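Local coordinates for putative iron-uptake ABC transport system,periplasmic iron-binding protein (Campylobacter jejuni, PDB 3E13) that binds ferric iron in the periplasm, probably delivering it to an ABC transporter for uptake into the cell, at residues A[101-106]-A[229-234]. Residues are numbered along the deposited sequence; the frame is centred on the assembly and turned at random.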
loop_
_atom_site.group_PDB
_atom_site.type_symbol
_atom_site.label_atom_id
_atom_site.label_comp_id
_atom_site.label_asym_id
_atom_site.label_seq_id
_atom_site.Cartn_x
_atom_site.Cartn_y
_atom_site.Cartn_z
ATOM N N LYS A 101 -8.114 0.200 -0.710
ATOM C CA LYS A 101 -7.495 0.946 0.350
ATOM C C LYS A 101 -6.836 -0.019 1.341
ATOM O O LYS A 101 -7.233 -1.189 1.490
ATOM C CB LYS A 101 -8.519 1.810 1.142
ATOM C CG LYS A 101 -9.053 2.968 0.345
ATOM C CD LYS A 101 -10.444 3.446 0.881
ATOM C CE LYS A 101 -10.305 4.225 2.172
ATOM N NZ LYS A 101 -11.685 4.545 2.781
ATOM N N ARG A 102 -5.823 0.486 2.014
ATOM C CA ARG A 102 -5.128 -0.226 3.101
ATOM C C ARG A 102 -4.664 0.795 4.144
ATOM O O ARG A 102 -4.493 1.933 3.835
ATOM C CB ARG A 102 -3.960 -1.062 2.539
ATOM C CG ARG A 102 -2.965 -0.254 1.687
ATOM C CD ARG A 102 -3.226 -0.341 0.150
ATOM N NE ARG A 102 -3.121 -1.697 -0.349
ATOM C CZ ARG A 102 -2.007 -2.422 -0.494
ATOM N NH1 ARG A 102 -0.832 -1.922 -0.176
ATOM N NH2 ARG A 102 -2.063 -3.637 -1.010
ATOM N N ALA A 103 -4.496 0.385 5.391
ATOM C CA ALA A 103 -4.100 1.273 6.457
ATOM C C ALA A 103 -2.740 0.808 7.017
ATOM O O ALA A 103 -2.539 -0.397 7.203
ATOM C CB ALA A 103 -5.162 1.260 7.560
ATOM N N ARG A 104 -1.826 1.761 7.248
ATOM C CA ARG A 104 -0.529 1.452 7.794
ATOM C C ARG A 104 -0.624 1.717 9.307
ATOM O O ARG A 104 -0.743 2.871 9.767
ATOM C CB ARG A 104 0.576 2.253 7.112
ATOM C CG ARG A 104 1.955 1.679 7.384
ATOM C CD ARG A 104 2.898 1.926 6.276
ATOM N NE ARG A 104 4.156 1.193 6.406
ATOM C CZ ARG A 104 4.329 -0.101 6.110
ATOM N NH1 ARG A 104 3.302 -0.825 5.716
ATOM N NH2 ARG A 104 5.510 -0.707 6.252
ATOM N N ILE A 105 -0.600 0.623 10.059
ATOM C CA ILE A 105 -0.851 0.665 11.499
ATOM C C ILE A 105 0.348 0.250 12.291
ATOM O O ILE A 105 1.424 -0.050 11.724
ATOM C CB ILE A 105 -2.115 -0.193 11.842
ATOM C CG1 ILE A 105 -1.989 -1.645 11.368
ATOM C CG2 ILE A 105 -3.352 0.453 11.116
ATOM C CD1 ILE A 105 -1.022 -2.506 12.151
ATOM N N ILE A 106 0.205 0.237 13.607
ATOM C CA ILE A 106 1.306 -0.217 14.475
ATOM C C ILE A 106 0.798 -1.504 15.135
ATOM O O ILE A 106 -0.243 -1.505 15.804
ATOM C CB ILE A 106 1.673 0.832 15.511
ATOM C CG1 ILE A 106 2.155 2.123 14.862
ATOM C CG2 ILE A 106 2.783 0.302 16.472
ATOM C CD1 ILE A 106 2.154 3.337 15.812
ATOM N N ARG A 229 -6.016 13.266 13.895
ATOM C CA ARG A 229 -6.281 13.253 12.466
ATOM C C ARG A 229 -6.688 11.913 11.860
ATOM O O ARG A 229 -7.230 11.876 10.746
ATOM C CB ARG A 229 -5.062 13.827 11.731
ATOM C CG ARG A 229 -3.798 12.982 11.734
ATOM C CD ARG A 229 -2.762 13.488 10.799
ATOM N NE ARG A 229 -1.536 12.704 10.715
ATOM C CZ ARG A 229 -0.378 13.003 11.244
ATOM N NH1 ARG A 229 -0.246 14.057 12.046
ATOM N NH2 ARG A 229 0.683 12.252 10.953
ATOM N N GLY A 230 -6.465 10.818 12.591
ATOM C CA GLY A 230 -6.743 9.473 12.119
ATOM C C GLY A 230 -5.579 8.823 11.389
ATOM O O GLY A 230 -4.496 9.408 11.164
ATOM N N THR A 231 -5.839 7.576 11.020
ATOM C CA THR A 231 -4.816 6.660 10.562
ATOM C C THR A 231 -4.496 6.892 9.077
ATOM O O THR A 231 -5.356 7.197 8.246
ATOM C CB THR A 231 -5.388 5.227 10.827
ATOM O OG1 THR A 231 -5.446 4.975 12.258
ATOM C CG2 THR A 231 -4.507 4.136 10.160
ATOM N N HIS A 232 -3.225 6.653 8.737
ATOM C CA HIS A 232 -2.731 6.704 7.370
ATOM C C HIS A 232 -3.350 5.630 6.476
ATOM O O HIS A 232 -3.267 4.463 6.759
ATOM C CB HIS A 232 -1.213 6.537 7.362
ATOM C CG HIS A 232 -0.601 6.667 6.002
ATOM N ND1 HIS A 232 0.036 5.627 5.334
ATOM C CD2 HIS A 232 -0.555 7.726 5.178
ATOM C CE1 HIS A 232 0.482 6.079 4.167
ATOM N NE2 HIS A 232 0.153 7.351 4.057
ATOM N N ILE A 233 -4.046 6.107 5.451
ATOM C CA ILE A 233 -4.585 5.299 4.379
ATOM C C ILE A 233 -3.704 5.477 3.131
ATOM O O ILE A 233 -3.303 6.613 2.780
ATOM C CB ILE A 233 -6.015 5.772 4.059
ATOM C CG1 ILE A 233 -6.924 5.575 5.295
ATOM C CG2 ILE A 233 -6.565 5.036 2.872
ATOM C CD1 ILE A 233 -7.107 4.201 5.692
ATOM N N ASN A 234 -3.394 4.358 2.472
ATOM C CA ASN A 234 -2.739 4.337 1.177
ATOM C C ASN A 234 -3.618 3.485 0.269
ATOM O O ASN A 234 -4.570 2.819 0.741
ATOM C CB ASN A 234 -1.313 3.755 1.328
ATOM C CG ASN A 234 -0.383 4.088 0.157
ATOM O OD1 ASN A 234 -0.793 4.587 -0.905
ATOM N ND2 ASN A 234 0.912 3.826 0.358
#
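Arg102 and Asn234 form an antiparallel hydrogen-bonded pair, gripping each other through two backbone bonds: Arg102 N to Asn234 O at 2.9 Å, and Asn234 N to Arg102 O at 3.0 Å, the latter nearly straight (167° at the hydrogen). Two residues further along, Arg104 N reaches His232 O at 3.1 Å. Between these bonds sits the non-hydrogen-bonded pair Ala103 and Ile233, where Ala103 CA brings its hydrogen to His232 O.

Apolar contacts line the face of Ala103 and Ile233. Ile233 CD1 lies 4.0 Å from Ala103 CB, while its other branch, CG2, meets Lys101 CE at 3.9 Å. Thr231 CG2, anti to its backbone N (OG1 chi1 -69°), rests against Ala103 CB (3.9 Å) and Ile105 CG2; OG1 goes instead to Pro224 O.

On the other face, Arg102 CG sits between the backbone N and carbonyl carbon (chi1 54°), and a bend about CB-CG lays CD 3.5 Å from Asn234 O. Arg102 NH2 makes a salt bridge to Glu272 OE2 and a hydrogen bond to Tyr12 OH, an iron ligand; Asn234 is anchored by Asp60 and Ile61. This pairing of 97-109 with 233-241 is consistent with the hinge strands of a periplasmic binding protein, beside the ferric site.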